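Long-range contact in vacuolar aminopeptidase 1 (PDB 5JGF), which removes N-terminal amino acids, preferably neutral or hydrophobic ones, from peptides in the yeast vacuole as a zinc-dependent, dodecameric M18 aminopeptidase: residues D[100-105]-D[211-216]. Numbering follows the deposited sequence.
Sequences KPVSFK and FGKHCI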
loop_
_atom_site.group_PDB
_atom_site.type_symbol
_atom_site.label_atom_id
_atom_site.label_comp_id
_atom_site.label_asym_id
_atom_site.label_seq_id
_atom_site.Cartn_x
_atom_site.Cartn_y
_atom_site.Cartn_z
ATOM N N LYS D 100 -11.877 39.527 4.952
ATOM C CA LYS D 100 -11.551 39.249 6.343
ATOM C C LYS D 100 -11.573 40.550 7.148
ATOM O O LYS D 100 -11.537 41.635 6.571
ATOM C CB LYS D 100 -10.171 38.589 6.431
ATOM C CG LYS D 100 -10.197 37.101 6.085
ATOM C CD LYS D 100 -8.800 36.534 5.913
ATOM C CE LYS D 100 -8.842 35.017 5.732
ATOM N NZ LYS D 100 -7.717 34.567 4.856
ATOM N N PRO D 101 -11.664 40.455 8.487
ATOM C CA PRO D 101 -11.687 41.632 9.367
ATOM C C PRO D 101 -10.553 42.576 8.981
ATOM O O PRO D 101 -10.695 43.800 9.015
ATOM C CB PRO D 101 -11.513 41.019 10.750
ATOM C CG PRO D 101 -12.302 39.755 10.624
ATOM C CD PRO D 101 -11.856 39.219 9.269
ATOM N N VAL D 102 -9.417 41.989 8.623
ATOM C CA VAL D 102 -8.264 42.747 8.154
ATOM C C VAL D 102 -7.980 42.111 6.795
ATOM O O VAL D 102 -7.464 40.997 6.726
ATOM C CB VAL D 102 -7.025 42.572 9.069
ATOM C CG1 VAL D 102 -5.829 43.307 8.469
ATOM C CG2 VAL D 102 -7.320 43.106 10.465
ATOM N N SER D 103 -8.343 42.804 5.719
ATOM C CA SER D 103 -8.134 42.262 4.379
ATOM C C SER D 103 -6.781 42.661 3.818
ATOM O O SER D 103 -6.385 42.196 2.750
ATOM C CB SER D 103 -9.225 42.753 3.426
ATOM O OG SER D 103 -9.031 44.119 3.094
ATOM N N PHE D 104 -6.072 43.519 4.544
ATOM C CA PHE D 104 -4.774 43.998 4.090
ATOM C C PHE D 104 -3.733 42.908 3.870
ATOM O O PHE D 104 -3.575 42.001 4.685
ATOM C CB PHE D 104 -4.225 45.042 5.074
ATOM C CG PHE D 104 -2.948 45.695 4.613
ATOM C CD1 PHE D 104 -1.729 45.034 4.728
ATOM C CD2 PHE D 104 -2.972 46.957 4.028
ATOM C CE1 PHE D 104 -0.550 45.620 4.265
ATOM C CE2 PHE D 104 -1.801 47.553 3.563
ATOM C CZ PHE D 104 -0.587 46.882 3.681
ATOM N N LYS D 105 -3.028 43.012 2.749
ATOM C CA LYS D 105 -1.955 42.083 2.404
ATOM C C LYS D 105 -0.852 42.910 1.758
ATOM O O LYS D 105 -1.134 43.836 0.999
ATOM C CB LYS D 105 -2.423 41.026 1.399
ATOM C CG LYS D 105 -3.451 40.039 1.920
ATOM C CD LYS D 105 -3.770 38.987 0.867
ATOM C CE LYS D 105 -2.593 38.048 0.623
ATOM N NZ LYS D 105 -2.336 37.140 1.778
ATOM N N PHE D 211 -8.103 52.412 9.116
ATOM C CA PHE D 211 -6.817 52.635 8.471
ATOM C C PHE D 211 -5.846 51.543 8.898
ATOM O O PHE D 211 -5.706 51.254 10.085
ATOM C CB PHE D 211 -6.238 54.005 8.826
ATOM C CG PHE D 211 -4.884 54.249 8.226
ATOM C CD1 PHE D 211 -3.728 54.001 8.958
ATOM C CD2 PHE D 211 -4.762 54.663 6.905
ATOM C CE1 PHE D 211 -2.469 54.159 8.382
ATOM C CE2 PHE D 211 -3.507 54.822 6.317
ATOM C CZ PHE D 211 -2.360 54.569 7.057
ATOM N N GLY D 212 -5.183 50.933 7.925
ATOM C CA GLY D 212 -4.242 49.875 8.236
ATOM C C GLY D 212 -4.875 48.498 8.182
ATOM O O GLY D 212 -4.179 47.508 7.958
ATOM N N LYS D 213 -6.191 48.427 8.380
ATOM C CA LYS D 213 -6.896 47.147 8.348
ATOM C C LYS D 213 -7.236 46.732 6.919
ATOM O O LYS D 213 -7.447 45.554 6.632
ATOM C CB LYS D 213 -8.177 47.223 9.183
ATOM C CG LYS D 213 -7.940 47.351 10.681
ATOM C CD LYS D 213 -9.243 47.193 11.451
ATOM C CE LYS D 213 -9.008 47.136 12.956
ATOM N NZ LYS D 213 -8.348 48.366 13.473
ATOM N N HIS D 214 -7.294 47.718 6.031
ATOM C CA HIS D 214 -7.591 47.498 4.621
ATOM C C HIS D 214 -6.724 48.496 3.868
ATOM O O HIS D 214 -6.518 49.607 4.347
ATOM C CB HIS D 214 -9.067 47.781 4.339
ATOM C CG HIS D 214 -10.005 46.998 5.203
ATOM N ND1 HIS D 214 -10.209 45.644 5.043
ATOM C CD2 HIS D 214 -10.770 47.373 6.255
ATOM C CE1 HIS D 214 -11.060 45.218 5.961
ATOM N NE2 HIS D 214 -11.416 46.248 6.708
ATOM N N CYS D 215 -6.213 48.112 2.701
ATOM C CA CYS D 215 -5.359 49.022 1.945
ATOM C C CYS D 215 -6.101 50.324 1.681
ATOM O O CYS D 215 -7.318 50.335 1.484
ATOM C CB CYS D 215 -4.917 48.391 0.624
ATOM S SG CYS D 215 -6.246 48.113 -0.537
ATOM N N ILE D 216 -5.354 51.421 1.683
ATOM C CA ILE D 216 -5.929 52.741 1.469
ATOM C C ILE D 216 -6.706 52.858 0.161
ATOM O O ILE D 216 -7.694 53.593 0.094
ATOM C CB ILE D 216 -4.832 53.834 1.525
ATOM C CG1 ILE D 216 -5.487 55.216 1.585
ATOM C CG2 ILE D 216 -3.920 53.736 0.308
ATOM C CD1 ILE D 216 -6.345 55.420 2.811
HETATM O O HOH W 1 -13.378 45.303 8.524
HETATM O O HOH W 2 -6.983 45.527 1.777
#
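S103 and H214 meet side chain to side chain where two loops of the M18 fold pack together: the connection between 96-99 and 112-119, neighbouring strands of the six-stranded antiparallel sheet, and the lead into helix 216-226. S103 OG lies 2.7 Å from H214 ND1 in a hydrogen bond, approaching the imidazole at its edge; a chi1 of 74° sets OG between the backbone N and the carbonyl carbon, within reach of ND1. At the other ring nitrogen, H214 NE2 is 2.8 Å from a water that also donates to P101 O, so both nitrogens tie back to the 100-105 loop, one directly and one through solvent. Cutting this histidine back to an alanine would probably leave S103 OG without its imidazole partner and the water on P101 O without its second one. Beside the ring, the backbones join: F104 N donates to K213 O at 3.2 Å, rising 38° out of the carbonyl plane. V102 crowds the same oxygen, its CA 3.3 Å from K213 O in a CA-H...O contact and its CG1 equally near. F104 turns CG anti to its own N (chi1 -174°), which carries the phenyl past G212 O until C215 N sits at the ring edge, 3.7 Å from CD2. Further out, L218 and L219 of helix 216-226 touch S103 and H214, while the charged ends of K100 and K213 turn to E181 and to P209 O. A second subunit also takes part: its H361 NE2 hydrogen-bonds V102 N, and its Y402 packs on K213, placing the paired loops at a subunit boundary of the dodecamer, away from the two zinc ions of the active site. At the start of helix 216-226, where C215 is the N-cap, a second water accepts from C215 N at 2.9 Å and hydrogen-bonds S103 OG.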